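Local coordinates for AB hydrolase-1 domain-containing protein (Streptococcus mutans, PDB 4L9A), which probably hydrolyses carboxylic esters as an alpha/beta hydrolase of the carboxylesterase type, at residues 96-107 against 123-133. Numbering follows the deposited sequence.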
loop_
_atom_site.group_PDB
_atom_site.type_symbol
_atom_site.label_atom_id
_atom_site.label_comp_id
_atom_site.label_asym_id
_atom_site.label_seq_id
_atom_site.Cartn_x
_atom_site.Cartn_y
_atom_site.Cartn_z
ATOM N N TRP A 96 2.810 -13.472 -5.166
ATOM C CA TRP A 96 1.860 -12.495 -4.652
ATOM C C TRP A 96 1.318 -11.638 -5.803
ATOM O O TRP A 96 0.118 -11.384 -5.877
ATOM C CB TRP A 96 2.514 -11.668 -3.552
ATOM C CG TRP A 96 1.715 -10.528 -3.000
ATOM C CD1 TRP A 96 2.162 -9.255 -2.792
ATOM C CD2 TRP A 96 0.344 -10.552 -2.559
ATOM N NE1 TRP A 96 1.162 -8.488 -2.247
ATOM C CE2 TRP A 96 0.042 -9.252 -2.101
ATOM C CE3 TRP A 96 -0.643 -11.540 -2.512
ATOM C CZ2 TRP A 96 -1.221 -8.918 -1.605
ATOM C CZ3 TRP A 96 -1.897 -11.201 -2.030
ATOM C CH2 TRP A 96 -2.172 -9.901 -1.571
ATOM N N VAL A 97 2.196 -11.226 -6.720
ATOM C CA VAL A 97 1.756 -10.505 -7.915
ATOM C C VAL A 97 0.770 -11.322 -8.781
ATOM O O VAL A 97 -0.226 -10.779 -9.265
ATOM C CB VAL A 97 2.954 -10.026 -8.772
ATOM C CG1 VAL A 97 2.481 -9.506 -10.133
ATOM C CG2 VAL A 97 3.716 -8.928 -8.039
ATOM N N ASN A 98 1.051 -12.611 -8.984
ATOM C CA ASN A 98 0.122 -13.480 -9.710
ATOM C C ASN A 98 -1.230 -13.587 -9.007
ATOM O O ASN A 98 -2.269 -13.604 -9.655
ATOM C CB ASN A 98 0.726 -14.874 -9.988
ATOM C CG ASN A 98 1.811 -14.829 -11.058
ATOM O OD1 ASN A 98 1.894 -13.864 -11.813
ATOM N ND2 ASN A 98 2.645 -15.868 -11.125
ATOM N N ALA A 99 -1.220 -13.631 -7.679
ATOM C CA ALA A 99 -2.478 -13.693 -6.933
ATOM C C ALA A 99 -3.271 -12.401 -7.135
ATOM O O ALA A 99 -4.475 -12.432 -7.360
ATOM C CB ALA A 99 -2.216 -13.929 -5.459
ATOM N N ILE A 100 -2.590 -11.259 -7.070
ATOM C CA ILE A 100 -3.264 -9.983 -7.285
ATOM C C ILE A 100 -3.857 -9.886 -8.688
ATOM O O ILE A 100 -4.992 -9.440 -8.852
ATOM C CB ILE A 100 -2.337 -8.780 -6.997
ATOM C CG1 ILE A 100 -1.954 -8.775 -5.517
ATOM C CG2 ILE A 100 -3.012 -7.467 -7.387
ATOM C CD1 ILE A 100 -0.862 -7.762 -5.141
ATOM N N LEU A 101 -3.101 -10.311 -9.697
ATOM C CA LEU A 101 -3.613 -10.324 -11.072
ATOM C C LEU A 101 -4.847 -11.218 -11.273
ATOM O O LEU A 101 -5.722 -10.914 -12.088
ATOM C CB LEU A 101 -2.510 -10.718 -12.055
ATOM C CG LEU A 101 -1.383 -9.689 -12.168
ATOM C CD1 LEU A 101 -0.205 -10.308 -12.913
ATOM C CD2 LEU A 101 -1.876 -8.420 -12.868
HETATM N N MSE A 102 -4.904 -12.327 -10.548
HETATM C CA MSE A 102 -6.085 -13.178 -10.560
HETATM C C MSE A 102 -7.260 -12.414 -9.981
HETATM O O MSE A 102 -8.393 -12.514 -10.464
HETATM C CB MSE A 102 -5.854 -14.401 -9.696
HETATM C CG MSE A 102 -5.246 -15.570 -10.398
HETATM SE SE MSE A 102 -5.702 -17.132 -9.326
HETATM C CE MSE A 102 -7.653 -17.003 -9.446
ATOM N N ILE A 103 -6.987 -11.674 -8.916
ATOM C CA ILE A 103 -8.003 -10.841 -8.298
ATOM C C ILE A 103 -8.456 -9.771 -9.288
ATOM O O ILE A 103 -9.647 -9.503 -9.407
ATOM C CB ILE A 103 -7.507 -10.229 -6.969
ATOM C CG1 ILE A 103 -7.227 -11.347 -5.957
ATOM C CG2 ILE A 103 -8.532 -9.255 -6.408
ATOM C CD1 ILE A 103 -6.610 -10.890 -4.634
ATOM N N PHE A 104 -7.514 -9.178 -10.026
ATOM C CA PHE A 104 -7.895 -8.202 -11.041
ATOM C C PHE A 104 -8.879 -8.838 -12.030
ATOM O O PHE A 104 -9.897 -8.242 -12.372
ATOM C CB PHE A 104 -6.680 -7.663 -11.810
ATOM C CG PHE A 104 -6.006 -6.475 -11.153
ATOM C CD1 PHE A 104 -5.968 -6.349 -9.773
ATOM C CD2 PHE A 104 -5.419 -5.479 -11.929
ATOM C CE1 PHE A 104 -5.352 -5.259 -9.169
ATOM C CE2 PHE A 104 -4.805 -4.385 -11.333
ATOM C CZ PHE A 104 -4.771 -4.277 -9.949
ATOM N N GLU A 105 -8.558 -10.042 -12.495
ATOM C CA GLU A 105 -9.381 -10.712 -13.510
ATOM C C GLU A 105 -10.756 -11.110 -12.974
ATOM O O GLU A 105 -11.690 -11.339 -13.739
ATOM C CB GLU A 105 -8.667 -11.946 -14.075
ATOM C CG GLU A 105 -7.325 -11.640 -14.727
ATOM C CD GLU A 105 -7.411 -10.531 -15.764
ATOM O OE1 GLU A 105 -8.215 -10.666 -16.714
ATOM O OE2 GLU A 105 -6.676 -9.525 -15.620
ATOM N N HIS A 106 -10.869 -11.189 -11.656
ATOM C CA HIS A 106 -12.116 -11.556 -11.002
ATOM C C HIS A 106 -13.176 -10.461 -11.126
ATOM O O HIS A 106 -14.371 -10.748 -11.066
ATOM C CB HIS A 106 -11.844 -11.867 -9.531
ATOM C CG HIS A 106 -13.021 -12.423 -8.787
ATOM N ND1 HIS A 106 -13.485 -13.709 -8.976
ATOM C CD2 HIS A 106 -13.803 -11.878 -7.823
ATOM C CE1 HIS A 106 -14.509 -13.927 -8.169
ATOM N NE2 HIS A 106 -14.718 -12.836 -7.453
ATOM N N PHE A 107 -12.745 -9.212 -11.306
ATOM C CA PHE A 107 -13.687 -8.086 -11.381
ATOM C C PHE A 107 -13.750 -7.419 -12.754
ATOM O O PHE A 107 -12.904 -7.673 -13.612
ATOM C CB PHE A 107 -13.376 -7.045 -10.307
ATOM C CG PHE A 107 -13.500 -7.564 -8.909
ATOM C CD1 PHE A 107 -14.750 -7.732 -8.329
ATOM C CD2 PHE A 107 -12.376 -7.883 -8.170
ATOM C CE1 PHE A 107 -14.874 -8.211 -7.031
ATOM C CE2 PHE A 107 -12.490 -8.364 -6.873
ATOM C CZ PHE A 107 -13.752 -8.537 -6.307
ATOM N N ALA A 123 5.034 -4.794 -5.213
ATOM C CA ALA A 123 4.005 -5.462 -6.011
ATOM C C ALA A 123 3.483 -4.522 -7.097
ATOM O O ALA A 123 3.300 -4.923 -8.233
ATOM C CB ALA A 123 2.852 -5.949 -5.116
ATOM N N ALA A 124 3.254 -3.261 -6.733
ATOM C CA ALA A 124 2.660 -2.299 -7.659
ATOM C C ALA A 124 3.469 -2.167 -8.944
ATOM O O ALA A 124 2.916 -2.104 -10.040
ATOM C CB ALA A 124 2.496 -0.928 -6.971
ATOM N N LEU A 125 4.790 -2.121 -8.816
ATOM C CA LEU A 125 5.630 -1.981 -9.996
ATOM C C LEU A 125 5.452 -3.173 -10.944
ATOM O O LEU A 125 5.369 -3.002 -12.156
ATOM C CB LEU A 125 7.090 -1.803 -9.584
ATOM C CG LEU A 125 7.361 -0.451 -8.915
ATOM C CD1 LEU A 125 8.672 -0.490 -8.137
ATOM C CD2 LEU A 125 7.383 0.649 -9.988
ATOM N N GLN A 126 5.377 -4.379 -10.393
ATOM C CA GLN A 126 5.226 -5.574 -11.231
ATOM C C GLN A 126 3.839 -5.636 -11.855
ATOM O O GLN A 126 3.695 -5.977 -13.019
ATOM C CB GLN A 126 5.493 -6.843 -10.417
ATOM C CG GLN A 126 6.791 -6.796 -9.635
ATOM C CD GLN A 126 8.004 -6.720 -10.540
ATOM O OE1 GLN A 126 7.930 -7.062 -11.718
ATOM N NE2 GLN A 126 9.132 -6.274 -9.988
ATOM N N ILE A 127 2.821 -5.304 -11.066
ATOM C CA ILE A 127 1.443 -5.272 -11.547
ATOM C C ILE A 127 1.283 -4.373 -12.779
ATOM O O ILE A 127 0.716 -4.773 -13.795
ATOM C CB ILE A 127 0.492 -4.800 -10.420
ATOM C CG1 ILE A 127 0.514 -5.799 -9.260
ATOM C CG2 ILE A 127 -0.924 -4.605 -10.952
ATOM C CD1 ILE A 127 -0.084 -5.269 -7.977
HETATM N N MSE A 128 1.788 -3.150 -12.695
HETATM C CA MSE A 128 1.639 -2.213 -13.802
HETATM C C MSE A 128 2.416 -2.686 -15.028
HETATM O O MSE A 128 2.023 -2.425 -16.159
HETATM C CB MSE A 128 2.084 -0.808 -13.384
HETATM C CG MSE A 128 1.261 -0.233 -12.234
HETATM SE SE MSE A 128 1.773 1.629 -11.784
HETATM C CE MSE A 128 3.424 1.266 -10.783
ATOM N N ASN A 129 3.513 -3.395 -14.798
ATOM C CA ASN A 129 4.327 -3.921 -15.889
ATOM C C ASN A 129 3.729 -5.185 -16.525
ATOM O O ASN A 129 4.017 -5.498 -17.680
ATOM C CB ASN A 129 5.760 -4.157 -15.384
ATOM C CG ASN A 129 6.689 -4.707 -16.448
ATOM O OD1 ASN A 129 7.030 -4.021 -17.415
ATOM N ND2 ASN A 129 7.131 -5.944 -16.258
ATOM N N GLN A 130 2.872 -5.901 -15.793
ATOM C CA GLN A 130 2.389 -7.203 -16.274
ATOM C C GLN A 130 0.897 -7.289 -16.606
ATOM O O GLN A 130 0.483 -8.180 -17.350
ATOM C CB GLN A 130 2.709 -8.305 -15.264
ATOM C CG GLN A 130 4.168 -8.458 -14.900
ATOM C CD GLN A 130 4.370 -9.544 -13.868
ATOM O OE1 GLN A 130 3.653 -10.554 -13.862
ATOM N NE2 GLN A 130 5.338 -9.343 -12.975
ATOM N N SER A 131 0.092 -6.397 -16.037
ATOM C CA SER A 131 -1.366 -6.480 -16.165
ATOM C C SER A 131 -1.846 -6.129 -17.562
ATOM O O SER A 131 -1.423 -5.126 -18.131
ATOM C CB SER A 131 -2.033 -5.523 -15.187
ATOM O OG SER A 131 -1.701 -4.179 -15.509
ATOM N N SER A 132 -2.753 -6.932 -18.108
ATOM C CA SER A 132 -3.329 -6.611 -19.414
ATOM C C SER A 132 -4.374 -5.503 -19.296
ATOM O O SER A 132 -4.727 -4.877 -20.287
ATOM C CB SER A 132 -3.915 -7.855 -20.082
ATOM O OG SER A 132 -4.471 -8.728 -19.115
ATOM N N LYS A 133 -4.867 -5.265 -18.082
ATOM C CA LYS A 133 -5.723 -4.103 -17.839
ATOM C C LYS A 133 -4.873 -2.847 -17.851
ATOM O O LYS A 133 -3.684 -2.897 -17.524
ATOM C CB LYS A 133 -6.487 -4.240 -16.521
ATOM C CG LYS A 133 -7.601 -5.296 -16.616
ATOM C CD LYS A 133 -8.437 -5.423 -15.352
ATOM C CE LYS A 133 -9.466 -6.549 -15.529
ATOM N NZ LYS A 133 -10.592 -6.489 -14.560
HETATM O O HOH W 1 -11.595 -9.225 -16.207
#
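V97 and I127 interlock as reciprocal knobs where helix segments 96-106 and 123-130 cross at -55°, their axes 9.7 Å apart at closest. V97 sits among A123, Q126, I127 and Q130; its CG2 lies 3.6 Å from CB of Q126, while CG1, anti to the backbone N (chi1 170°), reaches the amide end of Q130. A123 suits the start of the interface because its lone methyl lets V97 settle close to the backbone and still meets W96 and I100. I127 answers from the other helix, lodged among V97, I100, L101 and F104. The two branches of I127 divide the work: CD1 crosses the I100 side chain, 3.7 Å from CG2, and CG2 approaches the F104 ring 3.9 Å from CE2. Beneath, I100, A123 and I127 all rest on L47 of the central sheet, so both helices cover the same face of the alpha/beta hydrolase fold. L101 CD2 extends the apolar seam to CB of S131, just past the helix end.

K133 closes the far end. Its CB, CG and CD form an extended methylene spacer; K133 CE then passes 3.6 Å from F104 O, and the E105 side chain runs by in the opposite direction, its OE2 near CE. K133 NZ donates to F104 O at 2.9 Å and to F107 O at 2.8 Å, each time from above the carbonyl plane; it also bonds F109 O and makes a cation-pi contact with the F109 ring. F107 N reaches F104 O from the opposite face. Lysine fits because its amine can serve carbonyls of the last helical turn and of the chain that follows. These acceptors, with E105 OE2 5.1 Å from K133 NZ, would probably favour protonation, so an apolar interface ends in a probably cationic amine shared among three carbonyls.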